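PDB 1Z5Z: helicase of the snf2/rad54 family from Sulfolobus solfataricus, which probably couples ATP hydrolysis to movement along DNA as a SWI2/SNF2-family ATPase, the piece modelled here being its C-terminal domain. Local coordinates for residues G112-I117 and S157-N162; R186-D191 and H218-V223. One frame throughout, in Å; residues are numbered along the deposited sequence.

Contact 1: G112-I117 and S157-N162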
loop_
_atom_site.group_PDB
_atom_site.type_symbol
_atom_site.label_atom_id
_atom_site.label_comp_id
_atom_site.label_asym_id
_atom_site.label_seq_id
_atom_site.Cartn_x
_atom_site.Cartn_y
_atom_site.Cartn_z
ATOM N N GLY A 112 11.519 20.625 5.795
ATOM C CA GLY A 112 10.477 21.122 6.675
ATOM C C GLY A 112 9.071 20.685 6.272
ATOM O O GLY A 112 8.083 21.351 6.629
ATOM N N ASP A 113 8.965 19.581 5.529
ATOM C CA ASP A 113 7.638 19.073 5.086
ATOM C C ASP A 113 6.804 18.446 6.210
ATOM O O ASP A 113 7.334 17.891 7.156
ATOM C CB ASP A 113 7.796 17.970 4.036
ATOM C CG ASP A 113 8.311 18.476 2.683
ATOM O OD1 ASP A 113 8.591 19.683 2.524
ATOM O OD2 ASP A 113 8.436 17.632 1.775
ATOM N N LYS A 114 5.493 18.564 6.066
ATOM C CA LYS A 114 4.496 17.942 6.918
ATOM C C LYS A 114 4.151 16.738 6.019
ATOM O O LYS A 114 3.801 16.910 4.862
ATOM C CB LYS A 114 3.277 18.843 7.075
ATOM C CG LYS A 114 3.386 19.780 8.242
ATOM C CD LYS A 114 2.005 20.092 8.762
ATOM C CE LYS A 114 2.107 20.334 10.236
ATOM N NZ LYS A 114 0.802 20.395 10.875
ATOM N N ILE A 115 4.225 15.534 6.558
ATOM C CA ILE A 115 4.048 14.320 5.766
ATOM C C ILE A 115 2.811 13.475 6.097
ATOM O O ILE A 115 2.565 13.167 7.260
ATOM C CB ILE A 115 5.338 13.479 5.956
ATOM C CG1 ILE A 115 6.542 14.314 5.517
ATOM C CG2 ILE A 115 5.270 12.168 5.220
ATOM C CD1 ILE A 115 7.744 14.132 6.436
ATOM N N ALA A 116 2.029 13.110 5.089
ATOM C CA ALA A 116 0.845 12.255 5.316
ATOM C C ALA A 116 1.107 10.920 4.611
ATOM O O ALA A 116 1.516 10.902 3.454
ATOM C CB ALA A 116 -0.442 12.920 4.755
ATOM N N ILE A 117 0.887 9.804 5.308
ATOM C CA ILE A 117 1.135 8.484 4.731
ATOM C C ILE A 117 -0.183 7.663 4.767
ATOM O O ILE A 117 -0.781 7.489 5.828
ATOM C CB ILE A 117 2.232 7.723 5.522
ATOM C CG1 ILE A 117 3.526 8.568 5.576
ATOM C CG2 ILE A 117 2.463 6.334 4.850
ATOM C CD1 ILE A 117 4.557 8.145 6.683
ATOM N N SER A 157 -7.518 18.292 13.124
ATOM C CA SER A 157 -7.291 19.677 13.502
ATOM C C SER A 157 -5.834 19.807 13.952
ATOM O O SER A 157 -5.107 20.747 13.578
ATOM C CB SER A 157 -8.271 20.050 14.631
ATOM O OG SER A 157 -7.783 21.138 15.390
ATOM N N LYS A 158 -5.388 18.830 14.729
ATOM C CA LYS A 158 -4.026 18.868 15.199
ATOM C C LYS A 158 -3.011 18.846 14.050
ATOM O O LYS A 158 -2.001 19.561 14.091
ATOM C CB LYS A 158 -3.753 17.711 16.131
ATOM C CG LYS A 158 -2.330 17.684 16.616
ATOM C CD LYS A 158 -1.989 16.375 17.315
ATOM C CE LYS A 158 -2.703 16.209 18.645
ATOM N NZ LYS A 158 -2.384 14.885 19.248
ATOM N N PHE A 159 -3.257 18.040 13.021
ATOM C CA PHE A 159 -2.300 17.979 11.919
ATOM C C PHE A 159 -2.404 19.218 11.057
ATOM O O PHE A 159 -1.405 19.735 10.613
ATOM C CB PHE A 159 -2.535 16.743 11.039
ATOM C CG PHE A 159 -1.591 16.644 9.858
ATOM C CD1 PHE A 159 -1.981 17.088 8.600
ATOM C CD2 PHE A 159 -0.297 16.144 10.010
ATOM C CE1 PHE A 159 -1.096 17.037 7.502
ATOM C CE2 PHE A 159 0.605 16.090 8.924
ATOM C CZ PHE A 159 0.199 16.538 7.669
ATOM N N GLN A 160 -3.625 19.678 10.815
ATOM C CA GLN A 160 -3.846 20.828 9.961
ATOM C C GLN A 160 -3.388 22.164 10.534
ATOM O O GLN A 160 -2.983 23.042 9.782
ATOM C CB GLN A 160 -5.334 20.948 9.630
ATOM C CG GLN A 160 -5.880 19.939 8.639
ATOM C CD GLN A 160 -5.398 20.185 7.218
ATOM O OE1 GLN A 160 -4.335 19.698 6.793
ATOM N NE2 GLN A 160 -6.183 20.956 6.471
ATOM N N ASN A 161 -3.435 22.313 11.854
ATOM C CA ASN A 161 -3.096 23.603 12.448
ATOM C C ASN A 161 -1.810 23.752 13.217
ATOM O O ASN A 161 -1.413 24.856 13.522
ATOM C CB ASN A 161 -4.236 24.062 13.349
ATOM C CG ASN A 161 -5.579 23.868 12.713
ATOM O OD1 ASN A 161 -5.824 24.317 11.591
ATOM N ND2 ASN A 161 -6.467 23.202 13.424
ATOM N N ASN A 162 -1.152 22.668 13.549
ATOM C CA ASN A 162 0.078 22.783 14.297
ATOM C C ASN A 162 1.276 22.376 13.401
ATOM O O ASN A 162 1.479 21.193 13.153
ATOM C CB ASN A 162 -0.020 21.899 15.551
ATOM C CG ASN A 162 1.237 21.913 16.359
ATOM O OD1 ASN A 162 2.309 22.184 15.828
ATOM N ND2 ASN A 162 1.127 21.591 17.651
HETATM O O HOH W 1 0.412 23.495 9.946
#

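Contact 2: R186-D191 and H218-V223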
loop_
_atom_site.group_PDB
_atom_site.type_symbol
_atom_site.label_atom_id
_atom_site.label_comp_id
_atom_site.label_asym_id
_atom_site.label_seq_id
_atom_site.Cartn_x
_atom_site.Cartn_y
_atom_site.Cartn_z
ATOM N N ARG A 186 3.868 16.793 1.753
ATOM C CA ARG A 186 4.350 15.553 1.156
ATOM C C ARG A 186 3.336 14.441 1.456
ATOM O O ARG A 186 2.838 14.323 2.580
ATOM C CB ARG A 186 5.700 15.239 1.772
ATOM C CG ARG A 186 6.321 13.957 1.382
ATOM C CD ARG A 186 7.290 14.160 0.257
ATOM N NE ARG A 186 8.235 15.247 0.495
ATOM C CZ ARG A 186 9.401 15.350 -0.145
ATOM N NH1 ARG A 186 9.747 14.419 -1.034
ATOM N NH2 ARG A 186 10.204 16.394 0.058
ATOM N N VAL A 187 3.035 13.633 0.451
ATOM C CA VAL A 187 2.075 12.572 0.624
ATOM C C VAL A 187 2.732 11.307 0.102
ATOM O O VAL A 187 3.285 11.307 -1.007
ATOM C CB VAL A 187 0.757 12.836 -0.210
ATOM C CG1 VAL A 187 -0.226 11.678 -0.024
ATOM C CG2 VAL A 187 0.099 14.151 0.210
ATOM N N ILE A 188 2.715 10.254 0.929
ATOM C CA ILE A 188 3.232 8.946 0.522
ATOM C C ILE A 188 2.053 7.954 0.464
ATOM O O ILE A 188 1.376 7.701 1.499
ATOM C CB ILE A 188 4.235 8.381 1.548
ATOM C CG1 ILE A 188 5.492 9.262 1.583
ATOM C CG2 ILE A 188 4.618 6.921 1.197
ATOM C CD1 ILE A 188 6.533 8.812 2.639
ATOM N N HIS A 189 1.775 7.417 -0.722
ATOM C CA HIS A 189 0.725 6.410 -0.847
ATOM C C HIS A 189 1.461 5.071 -0.716
ATOM O O HIS A 189 2.077 4.576 -1.646
ATOM C CB HIS A 189 -0.028 6.596 -2.156
ATOM C CG HIS A 189 -0.824 7.869 -2.185
ATOM N ND1 HIS A 189 -1.862 8.115 -1.308
ATOM C CD2 HIS A 189 -0.679 8.996 -2.923
ATOM C CE1 HIS A 189 -2.320 9.340 -1.506
ATOM N NE2 HIS A 189 -1.620 9.894 -2.482
ATOM N N PHE A 190 1.432 4.520 0.493
ATOM C CA PHE A 190 2.162 3.287 0.812
ATOM C C PHE A 190 1.748 2.084 -0.011
ATOM O O PHE A 190 2.573 1.222 -0.339
ATOM C CB PHE A 190 2.007 2.992 2.291
ATOM C CG PHE A 190 3.070 2.101 2.837
ATOM C CD1 PHE A 190 4.291 2.644 3.253
ATOM C CD2 PHE A 190 2.873 0.739 2.939
ATOM C CE1 PHE A 190 5.294 1.845 3.773
ATOM C CE2 PHE A 190 3.882 -0.096 3.456
ATOM C CZ PHE A 190 5.094 0.455 3.880
ATOM N N ASP A 191 0.456 2.002 -0.330
ATOM C CA ASP A 191 -0.047 0.917 -1.174
ATOM C C ASP A 191 -1.282 1.476 -1.889
ATOM O O ASP A 191 -1.741 2.580 -1.562
ATOM C CB ASP A 191 -0.368 -0.354 -0.353
ATOM C CG ASP A 191 -1.209 -0.064 0.855
ATOM O OD1 ASP A 191 -0.795 -0.440 1.974
ATOM O OD2 ASP A 191 -2.294 0.544 0.686
ATOM N N HIS A 218 4.120 10.736 -3.627
ATOM C CA HIS A 218 4.909 9.530 -3.900
ATOM C C HIS A 218 4.048 8.254 -3.876
ATOM O O HIS A 218 3.316 7.988 -2.910
ATOM C CB HIS A 218 6.036 9.327 -2.872
ATOM C CG HIS A 218 7.066 10.411 -2.849
ATOM N ND1 HIS A 218 7.226 11.267 -1.777
ATOM C CD2 HIS A 218 8.035 10.742 -3.738
ATOM C CE1 HIS A 218 8.250 12.068 -2.005
ATOM N NE2 HIS A 218 8.760 11.770 -3.188
ATOM N N LYS A 219 4.144 7.436 -4.908
ATOM C CA LYS A 219 3.372 6.186 -4.914
ATOM C C LYS A 219 4.356 5.052 -4.829
ATOM O O LYS A 219 5.121 4.844 -5.766
ATOM C CB LYS A 219 2.550 6.014 -6.192
ATOM C CG LYS A 219 1.383 6.942 -6.304
ATOM C CD LYS A 219 0.819 6.912 -7.737
ATOM C CE LYS A 219 0.580 5.488 -8.213
ATOM N NZ LYS A 219 0.954 5.294 -9.644
ATOM N N LEU A 220 4.341 4.314 -3.718
ATOM C CA LEU A 220 5.264 3.218 -3.575
ATOM C C LEU A 220 4.787 2.038 -4.425
ATOM O O LEU A 220 3.609 1.668 -4.374
ATOM C CB LEU A 220 5.376 2.816 -2.099
ATOM C CG LEU A 220 5.789 3.954 -1.131
ATOM C CD1 LEU A 220 6.241 3.336 0.171
ATOM C CD2 LEU A 220 6.926 4.810 -1.700
ATOM N N ILE A 221 5.696 1.429 -5.179
ATOM C CA ILE A 221 5.344 0.282 -6.032
ATOM C C ILE A 221 6.356 -0.828 -5.908
ATOM O O ILE A 221 7.552 -0.589 -6.116
ATOM C CB ILE A 221 5.277 0.699 -7.510
ATOM C CG1 ILE A 221 4.108 1.664 -7.725
ATOM C CG2 ILE A 221 5.088 -0.539 -8.405
ATOM C CD1 ILE A 221 4.003 2.130 -9.180
ATOM N N SER A 222 5.914 -2.032 -5.544
ATOM C CA SER A 222 6.837 -3.158 -5.424
ATOM C C SER A 222 7.303 -3.715 -6.780
ATOM O O SER A 222 6.507 -4.215 -7.595
ATOM C CB SER A 222 6.227 -4.264 -4.562
ATOM O OG SER A 222 6.196 -3.794 -3.228
ATOM N N VAL A 223 8.613 -3.591 -7.016
ATOM C CA VAL A 223 9.225 -4.021 -8.275
ATOM C C VAL A 223 8.950 -5.463 -8.600
ATOM O O VAL A 223 9.163 -6.352 -7.775
ATOM C CB VAL A 223 10.777 -3.775 -8.274
ATOM C CG1 VAL A 223 11.404 -4.378 -9.546
ATOM C CG2 VAL A 223 11.063 -2.247 -8.209
HETATM O O HOH W 2 1.069 2.697 -3.877
#

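Contact 1: G112-I117 and S157-N162
The side chain of K114 runs over one face of the F159 ring. Its CD lies 4.1 Å above the ring plane, displaced toward the rim, and nearer the root of the chain K114 CB meets F159 CZ at 3.9 Å. The two side chains slide past each other in opposite directions, so K114 NZ finishes beside the backbone of the helix from which F159 projects. The ammonium is then 4.6 Å from the F159 ring centroid and 15° off its normal, a cation-pi contact over the face. K114 gets there with CG beside the backbone N (chi1 -90°) and, despite a bend at chi3, a largely extended chain. On the other side, F159 has CG anti to its backbone N (chi1 179°), which swings the ring back toward the strand, where its CE2 lies 3.9 Å from I115 O.

Two carbonyls receive the ammonium. K114 NZ donates to N162 O at 2.5 Å, from well above the carbonyl plane, and to F159 O at 2.3 Å, a length too short to be taken literally. F159 O lies in the last turn of helix 149-161 and N162 O just beyond its C-terminal end, where a positive charge is probably favoured by the helix dipole. A water makes weak bonds to K114 NZ and Q160 O.

The contact joins the end of helix 149-161 to K114, the residue leading into strand 115-119. That helix is the crossover of a parallel beta-alpha-beta unit between strands 142-143 and 167-171, consistent with the RecA-like lobe of this helicase family. F159 also packs on I168 of strand 167-171 and on A184 in the loop leading to strand 186-189, while K114 N bonds to N185 OD1 of that same loop.

Contact 2: R186-D191 and H218-V223
Backbone hydrogen bonds join V187, H189, H218 and L220 across two parallel strands. H218 N donates to V187 O at 2.8 Å. The bond from H189 N to H218 O, 2.7 Å long, is nearly straight (171°). L220 N follows with a 3.1 Å bond to H189 O. A water bridges H189 O and L220 O just beyond.

At one end two polar side chains lie edge to edge. R186 CG is anti to the backbone N (chi1 175°), and bends at chi2 and chi3 bring the guanidinium edge-on to the H218 ring, the two planes only 21° apart. R186 NH1 comes within 3.0 Å of the ring carbon H218 CE1, a close contact but no hydrogen bond; R186 NE has its salt bridge with D113. The buried H218 ND1 has no partner. A leucine in place of R186 would probably leave the D113 carboxylate without its mate and open a gap beside the H218 edge.

Apolar packing gathers round L220: its CG touches I188 CG2 at 3.9 Å and its CD1 meets F190 CD1 at 3.7 Å.

These are inner strands of the domain's parallel sheet. Strand 115-119 flanks 186-189, strand 29-35 flanks 216-222, and helix 96-110 lies against R186, F190 and L220.

Overall arrangement
From strand 29-35 at one edge of the sheet, the chain passes through several helices, the last of them 96-110, before reaching 112-117. Contact 1 closes when helix 149-161 returns to that segment after 39 intervening residues. Only then does contact 2 open at 186-191, closing 26 residues later at 218-223, so the two are in series and neither nest nor cross. Their centres are about 18 Å apart, yet they share one sheet, because strands 115-119 and 186-189 are neighbours. A116 O probably accepts a hydrogen bond from I188 N at 2.9 Å, and I115 CG1 packs on R186 CB. Contact 1 ties a helix to the sheet; contact 2 joins strand to strand within it.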